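Local coordinates for type III secretion system effector protein ExoU (PDB 4QMK), which probably acts as a patatin-like phospholipase toxin, delivered by type III secretion and directed to the plasma membrane by a phosphatidylinositol 4,5-bisphosphate-binding domain, at residues 588-592 against 593-597; 579-582 against 583-587; 636-639 against 640-643. All coordinates share one frame; numbering follows the deposited sequence.

Contact 1. Residues 588-592 against 593-597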
# COMPACT_ATOMS: atom_id res chain seq x y z
N PRO A 588 -1.42 -32.90 6.51
CA PRO A 588 -1.96 -34.25 6.82
C PRO A 588 -1.58 -35.29 5.77
O PRO A 588 -1.81 -35.07 4.57
CB PRO A 588 -3.48 -34.03 6.77
CG PRO A 588 -3.66 -32.61 7.11
CD PRO A 588 -2.44 -31.86 6.64
N GLY A 589 -0.93 -36.37 6.20
CA GLY A 589 -0.48 -37.45 5.28
C GLY A 589 0.94 -37.35 4.72
O GLY A 589 1.39 -38.24 4.00
N GLN A 590 1.65 -36.29 5.03
CA GLN A 590 3.02 -36.10 4.55
C GLN A 590 3.85 -37.24 5.02
O GLN A 590 3.94 -37.46 6.23
CB GLN A 590 3.60 -34.81 5.15
CG GLN A 590 4.97 -34.49 4.71
CD GLN A 590 4.96 -34.04 3.29
OE1 GLN A 590 5.34 -34.77 2.38
NE2 GLN A 590 4.55 -32.83 3.10
N PRO A 591 4.48 -37.96 4.09
CA PRO A 591 5.33 -39.09 4.42
C PRO A 591 6.46 -38.73 5.37
O PRO A 591 6.96 -37.63 5.36
CB PRO A 591 5.88 -39.51 3.07
CG PRO A 591 4.83 -39.14 2.11
CD PRO A 591 4.32 -37.83 2.64
N ALA A 592 6.85 -39.70 6.15
CA ALA A 592 7.76 -39.51 7.22
C ALA A 592 9.16 -38.99 6.80
O ALA A 592 9.75 -38.20 7.54
CB ALA A 592 7.88 -40.79 8.03
N ALA A 593 9.67 -39.46 5.65
CA ALA A 593 10.97 -39.07 5.17
C ALA A 593 10.98 -37.57 4.86
O ALA A 593 11.97 -36.85 5.13
CB ALA A 593 11.38 -39.92 3.95
N ASN A 594 9.88 -37.09 4.31
CA ASN A 594 9.72 -35.65 4.04
C ASN A 594 9.64 -34.84 5.35
O ASN A 594 10.17 -33.74 5.43
CB ASN A 594 8.46 -35.38 3.19
CG ASN A 594 8.68 -35.64 1.71
OD1 ASN A 594 9.81 -35.81 1.26
ND2 ASN A 594 7.61 -35.61 0.94
N VAL A 595 9.00 -35.39 6.38
CA VAL A 595 8.93 -34.71 7.71
C VAL A 595 10.33 -34.60 8.29
O VAL A 595 10.74 -33.55 8.79
CB VAL A 595 7.97 -35.49 8.67
CG1 VAL A 595 8.06 -35.05 10.10
CG2 VAL A 595 6.55 -35.36 8.17
N GLU A 596 11.08 -35.67 8.19
CA GLU A 596 12.45 -35.72 8.68
C GLU A 596 13.31 -34.69 7.91
O GLU A 596 14.07 -33.94 8.50
CB GLU A 596 12.97 -37.13 8.48
CG GLU A 596 14.33 -37.46 9.05
CD GLU A 596 14.65 -38.95 8.87
OE1 GLU A 596 14.05 -39.63 7.97
OE2 GLU A 596 15.50 -39.47 9.63
N LEU A 597 13.17 -34.65 6.59
CA LEU A 597 13.93 -33.73 5.72
C LEU A 597 13.63 -32.25 6.09
O LEU A 597 14.53 -31.47 6.31
CB LEU A 597 13.56 -33.99 4.26
CG LEU A 597 14.15 -33.04 3.23
CD1 LEU A 597 15.64 -33.32 3.05
CD2 LEU A 597 13.46 -33.20 1.90
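Gln590 reaches forward from the loop ahead of helix 592-606 and meets Asn594 and Val595 on the first turn. Its CB starts the chain towards the helix, and with CG opposite the backbone N (chi1 -179°) Gln590 CG comes to rest 3.9 Å from Val595 CG2. The glutamine stem and the valine side chain run alongside each other, pointing contrary ways. A bend at chi2 (72°) then swings the amide across Asn594, bringing Gln590 CD to 3.7 Å from Asn594 CB. At the tip, Gln590 OE1 accepts a hydrogen bond from Asn594 ND2 at 2.8 Å. The two amides are steeply inclined to one another, and their roles differ: the acceptor oxygen lies nearly in the plane of the asparagine amide, whereas the donor stands 36° above the glutamine carbonyl plane. The other end of the glutamine amide, NE2, is bonded to Ser584 O and Tyr625 OH.

Pro591 holds the N-cap position, and its carbonyl O receives Val595 N at 3.2 Å; one residue on, Ala592 O receives Glu596 N at 2.9 Å. Asn594 ND2 is divided between Gln590 OE1 and the carbonyl oxygen of Arg626, its stronger partner. The example illustrates how two buried amides can be satisfied at a helix start: the asparagine gives, the glutamine receives, and both also hold on to chain outside the loop.

Contact 2. Residues 579-582 against 583-587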
# COMPACT_ATOMS: atom_id res chain seq x y z
N GLU A 579 6.61 -19.83 5.85
CA GLU A 579 5.84 -19.71 4.63
C GLU A 579 5.98 -20.90 3.65
O GLU A 579 5.14 -21.12 2.80
CB GLU A 579 6.32 -18.42 3.96
CG GLU A 579 5.26 -17.59 3.25
CD GLU A 579 4.20 -17.02 4.20
OE1 GLU A 579 3.01 -17.04 3.80
OE2 GLU A 579 4.54 -16.61 5.33
N VAL A 580 7.03 -21.68 3.78
CA VAL A 580 7.24 -22.79 2.89
C VAL A 580 7.32 -24.13 3.64
O VAL A 580 6.63 -25.11 3.28
CB VAL A 580 8.53 -22.60 2.11
CG1 VAL A 580 8.75 -23.81 1.22
CG2 VAL A 580 8.47 -21.36 1.27
N ILE A 581 8.09 -24.19 4.71
CA ILE A 581 8.19 -25.43 5.43
C ILE A 581 6.96 -25.78 6.23
O ILE A 581 6.42 -26.90 6.09
CB ILE A 581 9.40 -25.44 6.29
CG1 ILE A 581 10.64 -25.47 5.39
CG2 ILE A 581 9.39 -26.68 7.13
CD1 ILE A 581 11.94 -25.32 6.15
N TYR A 582 6.49 -24.82 7.04
CA TYR A 582 5.35 -25.02 7.90
C TYR A 582 4.17 -25.76 7.20
O TYR A 582 3.78 -26.80 7.62
CB TYR A 582 4.92 -23.71 8.52
CG TYR A 582 3.67 -23.85 9.37
CD1 TYR A 582 3.74 -24.42 10.65
CD2 TYR A 582 2.42 -23.51 8.88
CE1 TYR A 582 2.58 -24.61 11.42
CE2 TYR A 582 1.27 -23.70 9.65
CZ TYR A 582 1.37 -24.24 10.92
OH TYR A 582 0.26 -24.40 11.69
N PRO A 583 3.65 -25.23 6.11
CA PRO A 583 2.58 -25.90 5.40
C PRO A 583 2.85 -27.30 4.90
O PRO A 583 1.90 -28.09 4.91
CB PRO A 583 2.32 -25.02 4.20
CG PRO A 583 2.79 -23.71 4.63
CD PRO A 583 3.95 -23.93 5.52
N SER A 584 4.09 -27.61 4.47
CA SER A 584 4.41 -28.97 3.99
C SER A 584 4.53 -29.90 5.17
O SER A 584 4.05 -31.02 5.16
CB SER A 584 5.78 -29.03 3.33
OG SER A 584 5.77 -28.92 1.92
N LEU A 585 5.23 -29.41 6.19
CA LEU A 585 5.55 -30.23 7.35
C LEU A 585 4.32 -30.66 8.07
O LEU A 585 4.23 -31.79 8.46
CB LEU A 585 6.50 -29.44 8.26
CG LEU A 585 7.05 -30.11 9.52
CD1 LEU A 585 7.72 -31.41 9.21
CD2 LEU A 585 8.05 -29.17 10.21
N TYR A 586 3.34 -29.77 8.20
CA TYR A 586 2.09 -30.10 8.88
C TYR A 586 0.97 -30.49 7.95
O TYR A 586 -0.17 -30.49 8.32
CB TYR A 586 1.67 -28.93 9.75
CG TYR A 586 2.66 -28.79 10.85
CD1 TYR A 586 2.67 -29.65 11.93
CD2 TYR A 586 3.65 -27.86 10.77
CE1 TYR A 586 3.63 -29.54 12.93
CE2 TYR A 586 4.60 -27.74 11.76
CZ TYR A 586 4.57 -28.57 12.84
OH TYR A 586 5.53 -28.43 13.80
N ARG A 587 1.30 -30.82 6.72
CA ARG A 587 0.32 -31.27 5.77
C ARG A 587 -0.11 -32.70 6.24
O ARG A 587 0.75 -33.59 6.36
CB ARG A 587 0.98 -31.37 4.39
CG ARG A 587 0.03 -31.36 3.21
CD ARG A 587 0.53 -32.19 2.03
NE ARG A 587 -0.12 -33.48 2.13
CZ ARG A 587 0.36 -34.62 1.66
NH1 ARG A 587 1.56 -34.69 1.07
NH2 ARG A 587 -0.38 -35.72 1.82
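The C-terminal end of helix 555-585 is an irregular one, with a wider pi-type turn at 579-581 followed by a kink at Pro583, whose nitrogen has no hydrogen to offer the turn before. The ring occupies the place of the missing bond: Pro583 CD lies 3.7 Å from Val580 O, and Pro583 CG 3.9 Å from Glu579 O. Regular pairing resumes beyond it. Ile581 O takes Leu585 N at 2.8 Å, and Tyr582 O takes Tyr586 N at 3.1 Å, both bonds nearly straight; Tyr586 is then the first residue to leave helical geometry. Beside these bonds Ile581 CG2 meets Leu585 CB at 4.2 Å.

One turn apart, the Tyr582 and Tyr586 rings form an oblique aromatic pair, their centroids 5.1 Å apart and their planes at 44°. Tyr582 reaches out with its ring opposite the backbone N (chi1 177°), while Tyr586 turns its ring back beside its own N (chi1 -67°), so that Tyr586 CD2 approaches Tyr582 CD1 to 3.4 Å. The same edge of the Tyr586 ring faces Tyr582 O, near the ring plane.

Three neighbours surround the helix end. Tyr582, Pro583 and Tyr586 lean on Leu257, Gln256 and Pro255 of strand 254-260; Ile581 and Leu585 meet Leu598, Val602 and Val595 of helix 592-606; and Ser584 OG is hydrogen-bonded to Thr640 OG1, on helix 639-646, and to Tyr625 OH.

Contact 3. Residues 636-639 against 640-643; sequences FSST and TVEQ
Thr639 and Gln643 face each other across the first turn of helix 639-646, where the chain leaves the loop that follows helix 611-624 and begins the last helix of the modelled chain. The case shows how a helix start can draw on three kinds of interaction at once.

The first is the backbone hydrogen bond. Gln643 N donates to Thr639 O at 2.7 Å with an angle of 164° at the hydrogen, a short and straight bond that closes the turn.

The second is polar proximity among side chains. Thr639 OG1 sits between its backbone N and carbonyl carbon (chi1 67°), which leaves Thr639 OG1 3.3 Å from Gln643 CD. Ser638 OG leans towards the opening amides of the helix, 3.5 Å from Thr640 N, a long approach. Thr640 OG1, besides its bond to Ser584 on helix 555-585, is hydrogen-bonded to Arg254 NH2, so that this hydroxyl also ties the helix start to strand 254-260.

The third is van der Waals packing. Its apolar part lies on helix 611-624, where Thr640 rests against Ile621 and Val641 against Val622; both also touch Tyr625. Thr639 and Gln643 both touch Arg157 of helix 140-157. At the loop end, Phe636 packs on Glu147 of the second subunit, so this corner also reaches the partner chain of the assembly. On the exposed flank the stem of Glu642 lies close to the turn, its CB 3.6 Å from Thr639 O. That same oxygen is also approached by the stem of Gln643, whose CG stands 3.2 Å from Thr639 O.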
# COMPACT_ATOMS: atom_id res chain seq x y z
N PHE A 636 -0.75 -26.44 -9.31
CA PHE A 636 -0.04 -26.18 -8.06
C PHE A 636 -0.26 -27.20 -6.92
O PHE A 636 -0.67 -26.83 -5.81
CB PHE A 636 -0.31 -24.74 -7.58
CG PHE A 636 -0.17 -23.71 -8.66
CD1 PHE A 636 1.03 -23.58 -9.36
CD2 PHE A 636 -1.24 -22.89 -9.00
CE1 PHE A 636 1.16 -22.63 -10.37
CE2 PHE A 636 -1.12 -21.94 -10.02
CZ PHE A 636 0.09 -21.81 -10.70
N SER A 637 0.05 -28.47 -7.21
CA SER A 637 0.01 -29.56 -6.21
C SER A 637 1.20 -29.43 -5.23
O SER A 637 0.99 -28.93 -4.13
CB SER A 637 -0.01 -30.93 -6.90
OG SER A 637 -1.24 -31.16 -7.58
N SER A 638 2.41 -29.86 -5.61
CA SER A 638 3.65 -29.65 -4.80
C SER A 638 4.34 -28.31 -5.04
O SER A 638 5.43 -28.22 -5.69
CB SER A 638 4.75 -30.72 -5.03
OG SER A 638 6.11 -30.18 -4.83
N THR A 639 3.80 -27.29 -4.43
CA THR A 639 4.53 -26.06 -4.45
C THR A 639 5.91 -26.16 -3.71
O THR A 639 6.69 -25.28 -3.88
CB THR A 639 3.69 -24.87 -3.92
OG1 THR A 639 3.43 -25.04 -2.51
CG2 THR A 639 2.35 -24.71 -4.71
N THR A 640 6.23 -27.22 -2.96
CA THR A 640 7.42 -27.17 -2.08
C THR A 640 8.76 -27.02 -2.80
O THR A 640 9.59 -26.15 -2.44
CB THR A 640 7.50 -28.37 -1.10
OG1 THR A 640 6.28 -28.52 -0.38
CG2 THR A 640 8.60 -28.20 -0.07
N VAL A 641 9.01 -27.87 -3.77
CA VAL A 641 10.23 -27.79 -4.53
C VAL A 641 10.24 -26.50 -5.30
O VAL A 641 11.28 -25.86 -5.38
CB VAL A 641 10.41 -29.03 -5.51
CG1 VAL A 641 11.59 -28.83 -6.44
CG2 VAL A 641 10.61 -30.31 -4.71
N GLU A 642 9.11 -26.13 -5.87
CA GLU A 642 9.01 -24.90 -6.66
C GLU A 642 9.31 -23.67 -5.80
O GLU A 642 10.08 -22.79 -6.21
CB GLU A 642 7.64 -24.80 -7.29
CG GLU A 642 7.44 -25.84 -8.39
CD GLU A 642 8.49 -25.68 -9.44
OE1 GLU A 642 8.50 -24.56 -10.01
OE2 GLU A 642 9.29 -26.62 -9.68
N GLN A 643 8.73 -23.62 -4.61
CA GLN A 643 8.98 -22.53 -3.67
C GLN A 643 10.46 -22.53 -3.23
O GLN A 643 11.10 -21.48 -3.19
CB GLN A 643 8.05 -22.65 -2.46
CG GLN A 643 6.60 -22.32 -2.77
CD GLN A 643 5.66 -22.72 -1.65
OE1 GLN A 643 5.41 -23.92 -1.39
NE2 GLN A 643 5.11 -21.72 -0.99

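Overall arrangement
The three contacts belong to the C-terminal region and lie on one side of the chain's centre. Contact 2 is the buried one, ending helix 555-585; contacts 1 and 3 are partly buried and begin helices 592-606 and 639-646. Contact 2 relies on aromatic and aliphatic packing around a proline kink, whereas contact 1 pairs amides and contact 3 leans on a backbone bond beside hydroxyls. Ser584 joins them: its carbonyl oxygen receives Gln590 from contact 1, and its hydroxyl meets Thr640 from contact 3. Contacts 1 and 3 do not touch directly, being about 6 Å apart at their nearest atoms, and all three reach Tyr625.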